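Local coordinates for fibrillarin-like rRNA/tRNA 2'-O-methyltransferase (Archaeoglobus fulgidus, PDB 1NT2), which transfers methyl groups from S-adenosyl-L-methionine to ribose 2'-hydroxyls of rRNA and tRNA at sites chosen by a guide RNA, at residues M160-S165 with H199-F204. Numbering follows the deposited sequence.
Sequences MVKARS and HRDHIF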
ATOM      1  N   MET A 160       1.762  33.279  30.452  1.00 36.97           N
ATOM      2  CA  MET A 160       2.711  33.655  29.418  1.00 36.99           C
ATOM      3  C   MET A 160       2.174  33.121  28.081  1.00 37.38           C
ATOM      4  O   MET A 160       1.580  32.041  28.020  1.00 38.59           O
ATOM      5  CB  MET A 160       4.094  33.076  29.731  1.00 37.26           C
ATOM      6  CG  MET A 160       4.670  33.466  31.104  1.00 38.56           C
ATOM      7  SD  MET A 160       4.591  35.234  31.555  1.00 38.63           S
ATOM      8  CE  MET A 160       5.367  35.983  30.150  1.00 39.15           C
ATOM      9  N   VAL A 161       2.370  33.880  27.011  1.00 36.78           N
ATOM     10  CA  VAL A 161       1.863  33.473  25.705  1.00 36.82           C
ATOM     11  C   VAL A 161       2.867  33.640  24.564  1.00 38.10           C
ATOM     12  O   VAL A 161       3.530  34.671  24.434  1.00 39.12           O
ATOM     13  CB  VAL A 161       0.569  34.268  25.365  1.00 34.89           C
ATOM     14  CG1 VAL A 161       0.109  33.987  23.947  1.00 32.23           C
ATOM     15  CG2 VAL A 161      -0.512  33.906  26.349  1.00 33.85           C
ATOM     16  N   LYS A 162       2.978  32.610  23.738  1.00 37.96           N
ATOM     17  CA  LYS A 162       3.862  32.650  22.590  1.00 38.41           C
ATOM     18  C   LYS A 162       2.940  32.756  21.391  1.00 40.37           C
ATOM     19  O   LYS A 162       2.326  31.764  21.005  1.00 41.77           O
ATOM     20  CB  LYS A 162       4.679  31.362  22.507  1.00 37.58           C
ATOM     21  CG  LYS A 162       5.525  31.234  21.258  1.00 35.08           C
ATOM     22  CD  LYS A 162       6.512  30.099  21.400  1.00 35.52           C
ATOM     23  CE  LYS A 162       7.299  29.900  20.120  1.00 36.45           C
ATOM     24  NZ  LYS A 162       8.035  31.119  19.691  1.00 35.70           N
ATOM     25  N   ALA A 163       2.829  33.953  20.821  1.00 41.06           N
ATOM     26  CA  ALA A 163       1.967  34.174  19.662  1.00 42.03           C
ATOM     27  C   ALA A 163       1.907  32.970  18.719  1.00 42.89           C
ATOM     28  O   ALA A 163       0.835  32.400  18.521  1.00 42.38           O
ATOM     29  CB  ALA A 163       2.426  35.409  18.899  1.00 42.81           C
ATOM     30  N   ARG A 164       3.051  32.583  18.153  1.00 43.90           N
ATOM     31  CA  ARG A 164       3.122  31.448  17.229  1.00 45.97           C
ATOM     32  C   ARG A 164       2.483  30.160  17.757  1.00 46.38           C
ATOM     33  O   ARG A 164       1.959  29.356  16.987  1.00 46.17           O
ATOM     34  CB  ARG A 164       4.575  31.140  16.867  1.00 47.99           C
ATOM     35  CG  ARG A 164       5.420  32.342  16.560  1.00 51.84           C
ATOM     36  CD  ARG A 164       6.638  31.937  15.743  1.00 55.51           C
ATOM     37  NE  ARG A 164       6.325  31.874  14.317  1.00 58.84           N
ATOM     38  CZ  ARG A 164       5.981  32.930  13.577  1.00 61.13           C
ATOM     39  NH1 ARG A 164       5.907  34.139  14.127  1.00 61.95           N
ATOM     40  NH2 ARG A 164       5.708  32.780  12.285  1.00 62.32           N
ATOM     41  N   SER A 165       2.551  29.957  19.067  1.00 47.45           N
ATOM     42  CA  SER A 165       1.986  28.776  19.719  1.00 48.86           C
ATOM     43  C   SER A 165       0.507  28.599  19.371  1.00 49.44           C
ATOM     44  O   SER A 165      -0.014  27.487  19.269  1.00 47.16           O
ATOM     45  CB  SER A 165       2.155  28.930  21.236  1.00 48.96           C
ATOM     46  OG  SER A 165       1.457  27.932  21.951  1.00 50.49           O
ATOM     47  N   HIS A 199      12.436  37.600  25.928  1.00 51.05           N
ATOM     48  CA  HIS A 199      11.698  36.601  25.157  1.00 51.81           C
ATOM     49  C   HIS A 199      10.989  37.226  23.973  1.00 53.00           C
ATOM     50  O   HIS A 199       9.817  37.565  24.056  1.00 53.15           O
ATOM     51  CB  HIS A 199      10.698  35.891  26.057  1.00 50.66           C
ATOM     52  CG  HIS A 199      11.345  35.178  27.198  1.00 49.96           C
ATOM     53  ND1 HIS A 199      11.925  35.844  28.256  1.00 49.33           N
ATOM     54  CD2 HIS A 199      11.573  33.861  27.412  1.00 49.09           C
ATOM     55  CE1 HIS A 199      12.485  34.970  29.073  1.00 49.09           C
ATOM     56  NE2 HIS A 199      12.286  33.760  28.584  1.00 49.87           N
ATOM     57  N   ARG A 200      11.714  37.351  22.864  1.00 55.25           N
ATOM     58  CA  ARG A 200      11.204  37.976  21.647  1.00 58.27           C
ATOM     59  C   ARG A 200       9.936  37.396  21.007  1.00 58.70           C
ATOM     60  O   ARG A 200       9.655  37.685  19.847  1.00 58.14           O
ATOM     61  CB  ARG A 200      12.309  38.026  20.573  1.00 60.83           C
ATOM     62  CG  ARG A 200      13.557  38.848  20.920  1.00 62.89           C
ATOM     63  CD  ARG A 200      14.127  39.550  19.666  1.00 66.62           C
ATOM     64  NE  ARG A 200      14.618  38.635  18.626  1.00 68.69           N
ATOM     65  CZ  ARG A 200      14.978  39.007  17.392  1.00 68.86           C
ATOM     66  NH1 ARG A 200      14.906  40.280  17.019  1.00 68.08           N
ATOM     67  NH2 ARG A 200      15.422  38.104  16.525  1.00 68.81           N
ATOM     68  N   ASP A 201       9.162  36.600  21.736  1.00 59.83           N
ATOM     69  CA  ASP A 201       7.947  36.035  21.147  1.00 61.13           C
ATOM     70  C   ASP A 201       6.797  35.913  22.151  1.00 61.17           C
ATOM     71  O   ASP A 201       5.654  35.660  21.767  1.00 61.64           O
ATOM     72  CB  ASP A 201       8.260  34.658  20.543  1.00 63.68           C
ATOM     73  CG  ASP A 201       7.322  34.280  19.385  1.00 65.28           C
ATOM     74  OD1 ASP A 201       6.084  34.278  19.585  1.00 65.19           O
ATOM     75  OD2 ASP A 201       7.834  33.978  18.275  1.00 64.06           O
ATOM     76  N   HIS A 202       7.097  36.101  23.434  1.00 60.26           N
ATOM     77  CA  HIS A 202       6.090  36.001  24.489  1.00 58.37           C
ATOM     78  C   HIS A 202       5.568  37.359  24.993  1.00 57.37           C
ATOM     79  O   HIS A 202       6.167  38.401  24.736  1.00 57.46           O
ATOM     80  CB  HIS A 202       6.672  35.215  25.674  1.00 58.12           C
ATOM     81  CG  HIS A 202       6.995  33.788  25.361  1.00 57.65           C
ATOM     82  ND1 HIS A 202       7.959  33.427  24.444  1.00 57.99           N
ATOM     83  CD2 HIS A 202       6.485  32.630  25.847  1.00 57.73           C
ATOM     84  CE1 HIS A 202       8.028  32.108  24.379  1.00 59.10           C
ATOM     85  NE2 HIS A 202       7.143  31.600  25.220  1.00 57.85           N
ATOM     86  N   ILE A 203       4.440  37.331  25.706  1.00 56.31           N
ATOM     87  CA  ILE A 203       3.837  38.526  26.311  1.00 54.93           C
ATOM     88  C   ILE A 203       3.056  38.072  27.536  1.00 53.55           C
ATOM     89  O   ILE A 203       2.304  37.108  27.455  1.00 53.90           O
ATOM     90  CB  ILE A 203       2.867  39.263  25.360  1.00 55.74           C
ATOM     91  CG1 ILE A 203       2.399  40.558  26.030  1.00 55.44           C
ATOM     92  CG2 ILE A 203       1.659  38.386  25.040  1.00 56.11           C
ATOM     93  CD1 ILE A 203       1.614  41.480  25.133  1.00 55.96           C
ATOM     94  N   PHE A 204       3.230  38.753  28.667  1.00 52.50           N
ATOM     95  CA  PHE A 204       2.535  38.364  29.895  1.00 51.53           C
ATOM     96  C   PHE A 204       1.233  39.124  30.105  1.00 52.17           C
ATOM     97  O   PHE A 204       1.148  40.333  29.882  1.00 52.95           O
ATOM     98  CB  PHE A 204       3.442  38.573  31.106  1.00 49.97           C
ATOM     99  CG  PHE A 204       3.532  40.008  31.557  1.00 51.19           C
ATOM    100  CD1 PHE A 204       2.682  40.495  32.548  1.00 50.79           C
ATOM    101  CD2 PHE A 204       4.447  40.882  30.975  1.00 50.81           C
ATOM    102  CE1 PHE A 204       2.742  41.827  32.947  1.00 49.76           C
ATOM    103  CE2 PHE A 204       4.514  42.217  31.367  1.00 48.96           C
ATOM    104  CZ  PHE A 204       3.661  42.687  32.354  1.00 49.96           C
TER
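Met160 and Phe204 meet at the buried end of this contact, where the thioether of Met160 doubles back over the neighbouring strand. Bends at its second and third torsions carry the terminal methyl CE alongside Phe204 CB, while the Phe204 ring leads away from the pair toward His51 and Met46. On the opposite face of the sheet, Val161 packs against Ile203: Val161 CB lies 4.3 Å from Ile203 CG2, and Phe176 of helix 172-184 touches both side chains. The backbones run antiparallel, their short axes 154° apart. Val161 N donates to Ile203 O at 3.3 Å, with the donor 36° out of the carbonyl plane. These are strands 155-162 and 202-209 of the mixed seven-stranded sheet of the Rossmann-like methyltransferase fold, 202-209 running antiparallel to its neighbours on both sides. The side chain of Met160 also touches Asp133, a predicted S-adenosylmethionine-binding residue, and the His202 side chain comes within about 5 Å of the bound cofactor. Toward solvent, Lys162, Asp201 and His202 are partly exposed and Arg164 is exposed. Ala163 N reaches Asp201 O at 3.4 Å in a weak bond. Lys162 CB sits over one face of the His202 imidazole, 3.9 Å from the ring centroid and 20° off its normal, a CH-pi contact. With CG anti to the backbone N, the Lys162 chain runs straight until a bend at its last torsion, and NZ forms a salt bridge of 3.2 Å with Asp201 OD2. Arg164 lays its aliphatic CG 3.4 Å from Asp201 OD2, whereas its guanidinium stays beyond salt-bridge distance and is turned steeply to the carboxylate plane.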